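Similarities with probable monooxygenase (Photorhabdus luminescens, PDB 4HB9) binds flavin-adenine dinucleotide and probably acts as a flavin-dependent monooxygenase related to the aromatic-ring hydroxylases. Local coordinates at residues 80-83 with 84-88; 249-252 with 253-256; 331-334 with 335-339. One frame throughout, in Å; residues are numbered along the deposited sequence. Where two conformers were deposited one is given.

Interaction 1 (80-83 with 84-88)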
# COMPACT_ATOMS: atom_id res chain seq x y z
N PHE A 80 -15.65 13.04 14.05
CA PHE A 80 -14.87 14.25 13.86
C PHE A 80 -14.94 15.06 15.14
O PHE A 80 -16.04 15.30 15.67
CB PHE A 80 -15.39 15.05 12.67
CG PHE A 80 -15.12 14.39 11.34
CD1 PHE A 80 -14.06 14.80 10.55
CD2 PHE A 80 -15.92 13.35 10.90
CE1 PHE A 80 -13.80 14.18 9.33
CE2 PHE A 80 -15.67 12.71 9.69
CZ PHE A 80 -14.61 13.13 8.90
N TYR A 81 -13.78 15.46 15.64
CA TYR A 81 -13.71 16.28 16.85
C TYR A 81 -12.88 17.49 16.59
O TYR A 81 -12.02 17.48 15.72
CB TYR A 81 -13.05 15.51 17.99
CG TYR A 81 -13.74 14.26 18.43
CD1 TYR A 81 -14.59 14.25 19.54
CD2 TYR A 81 -13.52 13.06 17.77
CE1 TYR A 81 -15.21 13.09 19.95
CE2 TYR A 81 -14.15 11.90 18.16
CZ TYR A 81 -14.99 11.92 19.26
OH TYR A 81 -15.59 10.74 19.64
N ASN A 82 -13.06 18.53 17.39
CA ASN A 82 -12.07 19.58 17.45
C ASN A 82 -10.93 19.13 18.35
O ASN A 82 -10.87 17.97 18.76
CB ASN A 82 -12.66 20.93 17.86
CG ASN A 82 -13.01 21.02 19.34
OD1 ASN A 82 -12.89 20.06 20.12
ND2 ASN A 82 -13.47 22.21 19.73
N GLU A 83 -10.00 20.01 18.64
CA GLU A 83 -8.83 19.61 19.40
C GLU A 83 -9.06 19.66 20.92
O GLU A 83 -8.15 19.42 21.70
CB GLU A 83 -7.63 20.44 18.98
CG GLU A 83 -7.53 21.83 19.59
CD GLU A 83 -8.51 22.86 19.02
OE1 GLU A 83 -9.48 22.53 18.29
OE2 GLU A 83 -8.31 24.04 19.36
N ARG A 84 -10.27 20.00 21.35
CA ARG A 84 -10.60 20.08 22.78
C ARG A 84 -11.69 19.06 23.09
O ARG A 84 -12.55 19.30 23.92
CB ARG A 84 -11.04 21.51 23.15
CG ARG A 84 -10.02 22.61 22.88
CD ARG A 84 -8.91 22.69 23.93
NE ARG A 84 -9.38 23.25 25.20
CZ ARG A 84 -8.60 23.55 26.25
NH1 ARG A 84 -7.28 23.39 26.21
NH2 ARG A 84 -9.15 24.04 27.35
N MSE A 85 -11.64 17.94 22.36
CA MSE A 85 -12.55 16.82 22.62
C MSE A 85 -14.02 17.08 22.35
O MSE A 85 -14.86 16.32 22.83
CB MSE A 85 -12.37 16.43 24.10
CG MSE A 85 -12.37 14.92 24.32
SE MSE A 85 -12.38 14.53 26.25
CE MSE A 85 -13.31 16.14 26.90
N ARG A 86 -14.36 18.16 21.64
CA ARG A 86 -15.76 18.42 21.31
C ARG A 86 -16.14 17.69 20.01
O ARG A 86 -15.55 17.96 18.95
CB ARG A 86 -16.01 19.93 21.15
CG ARG A 86 -17.50 20.30 21.08
CD ARG A 86 -17.76 21.79 21.27
NE ARG A 86 -17.41 22.58 20.08
CZ ARG A 86 -18.11 22.61 18.95
NH1 ARG A 86 -19.23 21.89 18.80
NH2 ARG A 86 -17.69 23.36 17.93
N LEU A 87 -17.11 16.79 20.09
CA LEU A 87 -17.65 16.09 18.93
C LEU A 87 -18.26 17.08 17.94
O LEU A 87 -19.13 17.87 18.32
CB LEU A 87 -18.69 15.05 19.36
CG LEU A 87 -19.24 14.11 18.29
CD1 LEU A 87 -18.14 13.29 17.63
CD2 LEU A 87 -20.30 13.18 18.85
N LEU A 88 -17.79 17.06 16.70
CA LEU A 88 -18.30 17.94 15.62
C LEU A 88 -19.31 17.24 14.73
O LEU A 88 -20.31 17.83 14.32
CB LEU A 88 -17.17 18.41 14.71
CG LEU A 88 -15.98 19.12 15.34
CD1 LEU A 88 -15.03 19.53 14.24
CD2 LEU A 88 -16.44 20.33 16.14
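Asn82 meets Arg84 and Arg86 because its chi1 of 74° sets CG between its own backbone N and carbonyl carbon, folding the amide oxygen back over the turn it begins. There OD1 takes two backbone N-H groups from opposite faces of its amide plane: Arg86 N at 2.8 Å, moderately tilted from that plane, and Arg84 N at 2.9 Å, well above it. The second bond makes an Asx turn, and two N-H groups of the turn are thus satisfied by one side-chain oxygen. The backbone of Asn82 closes the turn as well: its N donates to Arg86 O over 3.0 Å. Met85, a selenomethionine here, has a positive phi that helps bring the chain round.

Leu87, with CG anti to its backbone N (chi1 -173°), sends CD1 over one face of the Tyr81 ring, 4.0 Å from the centroid, in a CH-pi contact. One residue on, Leu88 N bonds Phe80 O at 2.7 Å.

Tyr81 and Leu87 form an antiparallel non-hydrogen-bonded pair of the hairpin between strands 79-81 and 87-89, the latter an edge of the mixed sheet. Strand 210-212 lies on the other side of 79-81, and Tyr81 OH is hydrogen-bonded to Asn203.

Interaction 2 (249-252 with 253-256)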
# COMPACT_ATOMS: atom_id res chain seq x y z
N VAL A 249 -0.88 15.36 10.17
CA VAL A 249 -0.82 15.88 8.78
C VAL A 249 -0.72 17.40 8.80
O VAL A 249 -1.48 18.05 9.50
CB VAL A 249 -2.05 15.44 7.97
CG1 VAL A 249 -1.92 15.82 6.51
CG2 VAL A 249 -2.26 13.95 8.09
N ALA A 250 0.24 17.95 8.07
CA ALA A 250 0.47 19.39 8.03
C ALA A 250 1.13 19.80 6.75
O ALA A 250 1.51 18.96 5.96
CB ALA A 250 1.36 19.82 9.20
N ALA A 251 1.28 21.10 6.54
CA ALA A 251 1.97 21.59 5.34
C ALA A 251 3.44 21.26 5.47
O ALA A 251 4.03 21.37 6.56
CB ALA A 251 1.77 23.09 5.18
N THR A 252 4.03 20.83 4.36
CA THR A 252 5.44 20.52 4.31
C THR A 252 6.30 21.70 4.75
O THR A 252 7.23 21.53 5.55
CB THR A 252 5.84 20.09 2.90
OG1 THR A 252 4.98 19.02 2.46
CG2 THR A 252 7.34 19.67 2.86
N ASP A 253 5.94 22.90 4.28
CA ASP A 253 6.62 24.14 4.69
C ASP A 253 6.51 24.46 6.21
O ASP A 253 7.23 25.33 6.70
CB ASP A 253 6.02 25.34 3.96
CG ASP A 253 6.18 25.27 2.45
OD1 ASP A 253 7.12 24.59 1.96
OD2 ASP A 253 5.35 25.94 1.77
N SER A 254 5.57 23.85 6.92
CA SER A 254 5.42 24.08 8.36
C SER A 254 6.29 23.19 9.23
O SER A 254 6.29 23.31 10.47
CB SER A 254 3.95 23.91 8.80
OG SER A 254 3.58 22.54 8.90
N LEU A 255 7.02 22.28 8.59
CA LEU A 255 7.90 21.33 9.26
C LEU A 255 9.32 21.63 8.86
O LEU A 255 9.55 22.18 7.78
CB LEU A 255 7.52 19.90 8.85
CG LEU A 255 6.13 19.48 9.29
CD1 LEU A 255 5.64 18.27 8.51
CD2 LEU A 255 6.10 19.19 10.77
N PRO A 256 10.30 21.23 9.69
CA PRO A 256 11.71 21.26 9.30
C PRO A 256 11.99 20.67 7.93
O PRO A 256 11.40 19.64 7.57
CB PRO A 256 12.38 20.39 10.37
CG PRO A 256 11.51 20.55 11.56
CD PRO A 256 10.12 20.56 10.99
O HOH W 1 0.28 23.24 8.31
O HOH W 2 9.45 19.65 5.58
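Ser254 grips the carbonyl oxygen of Ala251 twice, once through its backbone and once through its side chain. The hydroxyl gives the shorter bond, with OG donating to Ala251 O at 2.7 Å in the carbonyl plane and on a lone pair. Ser254 N, 2.9 Å from Ala251 O, instead comes from well above that plane, so the two donors use different regions of one acceptor. A chi1 of 77° on Ser254 turns OG back toward the strand, where it also lies 3.5 Å from Ala250 CB. The next backbone bond, from Leu255 N to Thr252 O, is 3.1 Å long and again comes from above the carbonyl plane.

Around this first shell, one water accepts from Ala251 N at 3.0 Å and gives a weak bond to Ser254 OG, tying the hydroxyl to the last residues of the strand. A second water sits 2.9 Å from Thr252 O and 2.8 Å from Pro256 O.

Further out, Thr252 OG1 is hydrogen-bonded to Ser184 OG on strand 179-191, and Ser254 O accepts from Arg274 NH1. Leu255 packs on Leu270 and Arg274 of helix 264-274.

Successive bonds from residue i+3 back to residue i are the signature of a short 3-10 helix. Here that single turn of 3-10 helix, reinforced by a serine hydroxyl, ends strand 240-251 of the mixed sheet and redirects the chain into the loop leading to helix 264-274.

Interaction 3 (331-334 with 335-339). With FAD (flavin-adenine dinucleotide), chain B; EDO (1,2-ethanediol), chain G.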
# COMPACT_ATOMS: atom_id res chain seq x y z
N ALA A 331 -2.83 -0.77 -1.41
CA ALA A 331 -2.94 -2.24 -1.42
C ALA A 331 -4.21 -2.64 -2.15
O ALA A 331 -4.18 -3.53 -3.02
CB ALA A 331 -2.94 -2.81 -0.00
N ASN A 332 -5.33 -1.99 -1.81
CA ASN A 332 -6.57 -2.34 -2.47
C ASN A 332 -6.54 -2.10 -3.97
O ASN A 332 -7.08 -2.90 -4.74
CB ASN A 332 -7.74 -1.60 -1.86
CG ASN A 332 -8.05 -2.09 -0.48
OD1 ASN A 332 -8.50 -3.22 -0.33
ND2 ASN A 332 -7.85 -1.24 0.52
N THR A 333 -5.92 -1.00 -4.38
CA THR A 333 -5.81 -0.68 -5.82
C THR A 333 -4.88 -1.65 -6.54
O THR A 333 -5.19 -2.09 -7.66
CB THR A 333 -5.42 0.78 -6.04
OG1 THR A 333 -6.32 1.61 -5.31
CG2 THR A 333 -5.57 1.14 -7.48
N ALA A 334 -3.76 -2.02 -5.90
CA ALA A 334 -2.88 -3.05 -6.44
C ALA A 334 -3.61 -4.40 -6.65
O ALA A 334 -3.45 -5.08 -7.69
CB ALA A 334 -1.67 -3.25 -5.56
N LEU A 335 -4.42 -4.78 -5.67
CA LEU A 335 -5.24 -5.99 -5.75
C LEU A 335 -6.29 -5.89 -6.87
O LEU A 335 -6.47 -6.82 -7.64
CB LEU A 335 -5.94 -6.25 -4.41
CG LEU A 335 -4.98 -6.66 -3.31
CD1 LEU A 335 -5.69 -6.63 -1.95
CD2 LEU A 335 -4.36 -8.02 -3.60
N ARG A 336 -6.98 -4.75 -6.92
CA ARG A 336 -7.93 -4.48 -7.97
C ARG A 336 -7.30 -4.63 -9.37
O ARG A 336 -7.92 -5.22 -10.26
CB ARG A 336 -8.46 -3.06 -7.81
CG ARG A 336 -9.67 -2.73 -8.65
CD ARG A 336 -10.17 -1.36 -8.26
NE ARG A 336 -11.31 -0.96 -9.06
CZ ARG A 336 -11.97 0.20 -8.91
NH1 ARG A 336 -11.61 1.07 -7.98
NH2 ARG A 336 -13.00 0.47 -9.68
N ASP A 337 -6.12 -4.04 -9.56
CA ASP A 337 -5.36 -4.18 -10.81
C ASP A 337 -5.07 -5.66 -11.12
O ASP A 337 -5.22 -6.11 -12.26
CB ASP A 337 -4.01 -3.50 -10.74
CG ASP A 337 -4.06 -1.97 -10.68
OD1 ASP A 337 -5.12 -1.33 -10.87
OD2 ASP A 337 -2.99 -1.40 -10.39
N ALA A 338 -4.67 -6.41 -10.11
CA ALA A 338 -4.28 -7.82 -10.29
C ALA A 338 -5.45 -8.68 -10.76
O ALA A 338 -5.32 -9.50 -11.68
CB ALA A 338 -3.67 -8.38 -9.00
N LEU A 339 -6.62 -8.45 -10.18
CA LEU A 339 -7.82 -9.14 -10.61
C LEU A 339 -8.18 -8.76 -12.05
O LEU A 339 -8.48 -9.60 -12.89
CB LEU A 339 -8.99 -8.78 -9.68
CG LEU A 339 -10.32 -9.41 -10.10
CD1 LEU A 339 -10.23 -10.91 -10.13
CD2 LEU A 339 -11.44 -8.98 -9.17
PA FAD B . 4.68 -3.41 -3.05
O1A FAD B . 3.68 -4.19 -2.23
O2A FAD B . 5.55 -2.32 -2.53
O5B FAD B . 5.61 -4.47 -3.81
C5B FAD B . 6.68 -4.07 -4.66
C4B FAD B . 7.61 -5.27 -4.71
O4B FAD B . 8.56 -5.06 -5.77
C3B FAD B . 8.40 -5.48 -3.40
O3B FAD B . 8.39 -6.86 -3.01
C2B FAD B . 9.78 -5.01 -3.79
O2B FAD B . 10.85 -5.61 -3.07
C1B FAD B . 9.83 -5.41 -5.27
N9A FAD B . 10.81 -4.69 -6.09
C8A FAD B . 11.04 -3.35 -6.13
N7A FAD B . 11.98 -3.05 -7.08
C5A FAD B . 12.35 -4.22 -7.63
C6A FAD B . 13.31 -4.61 -8.69
N6A FAD B . 14.04 -3.61 -9.25
N1A FAD B . 13.44 -5.91 -8.99
C2A FAD B . 12.68 -6.86 -8.40
N3A FAD B . 11.77 -6.59 -7.43
C4A FAD B . 11.57 -5.30 -7.02
N1 FAD B . -3.02 0.27 1.40
C2 FAD B . -4.33 -0.01 1.58
O2 FAD B . -5.09 -0.30 0.60
N3 FAD B . -4.86 0.02 2.82
C4 FAD B . -4.18 0.36 3.93
O4 FAD B . -4.76 0.37 5.05
C4X FAD B . -2.77 0.71 3.80
N5 FAD B . -2.00 1.05 4.87
C5X FAD B . -0.70 1.37 4.69
C6 FAD B . 0.09 1.75 5.77
C7 FAD B . 1.44 2.07 5.61
C7M FAD B . 2.30 2.48 6.79
C8 FAD B . 2.04 2.04 4.27
C8M FAD B . 3.50 2.38 4.06
C9 FAD B . 1.26 1.66 3.18
C9A FAD B . -0.09 1.33 3.33
N10 FAD B . -0.88 0.95 2.22
C10 FAD B . -2.22 0.64 2.42
C1' FAD B . -0.35 0.93 0.84
C2' FAD B . 0.12 -0.45 0.39
O2' FAD B . 0.99 -1.03 1.35
C3' FAD B . 0.85 -0.32 -0.94
O3' FAD B . 0.11 0.57 -1.78
C4' FAD B . 0.96 -1.67 -1.63
O4' FAD B . 2.03 -2.37 -1.01
C5' FAD B . 1.25 -1.54 -3.11
O5' FAD B . 1.33 -2.86 -3.63
P FAD B . 2.40 -3.13 -4.80
O1P FAD B . 2.31 -4.61 -5.05
O2P FAD B . 2.16 -2.14 -5.91
O3P FAD B . 3.86 -2.74 -4.25
C1 EDO G . -9.54 1.39 -3.56
O1 EDO G . -10.88 1.81 -3.32
C2 EDO G . -9.56 0.28 -4.59
O2 EDO G . -9.56 0.81 -5.90
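Backbone bonds form the frame of this contact: Leu335 N, Arg336 N, Asp337 N and Ala338 N donate in turn to the carbonyls of Ala331, Asn332, Thr333 and Ala334, as in a regular alpha-helix. The first, Leu335 N to Ala331 O, measures 2.9 Å, and Leu335 CG sits close to the same oxygen at 3.2 Å.

Bonds to the flavin come from amides near the helix start. Ala331 N reaches FAD N1 at 3.0 Å and Asn332 N reaches FAD O2 at 3.0 Å, both nearly straight. Ala334 CB, one turn along, touches FAD O5' at 3.6 Å. The Asn332 amide is held by strand 44-47 and what follows it, with ND2 bonded to His46 O and OD1 to Asn48 N.

Among the other polar side chains, Arg336 runs out extended (chi3 178°), and its NH1 donates at 2.9 Å, in the guanidinium plane, to O2 of an ethanediol that was probably picked up from the crystallisation liquor. The same guanidinium makes cation-pi contacts with Phe50 and Tyr369. Asp337 is buried, its OD1 bonded to Tyr369 and His321 and its OD2 to Gly317 N.

A helix pointing its N-terminal amides at the N1-C2=O2 edge of the isoalloxazine is a familiar feature of flavoprotein hydroxylases, where the helix dipole would probably stabilise negative charge on the reduced flavin.

Overall arrangement
The three contacts come in series along the chain and show how short local arrangements shape a two-part flavoprotein fold. Interactions 1 and 2 both belong to the seven-stranded mixed sheet, one at the hairpin 79-89 on its edge and the other at the end of strand 240-251; their centres are 22 Å apart and their nearest atoms about 12 Å. Interaction 3 lies in helix 330-349, much nearer the middle of the molecule, with its centre 35 Å from interaction 1 and 31 Å from interaction 2. A hairpin and a strand-ending turn thus shape the mixed sheet away from the cofactor, while the buried helix start addresses the flavin directly.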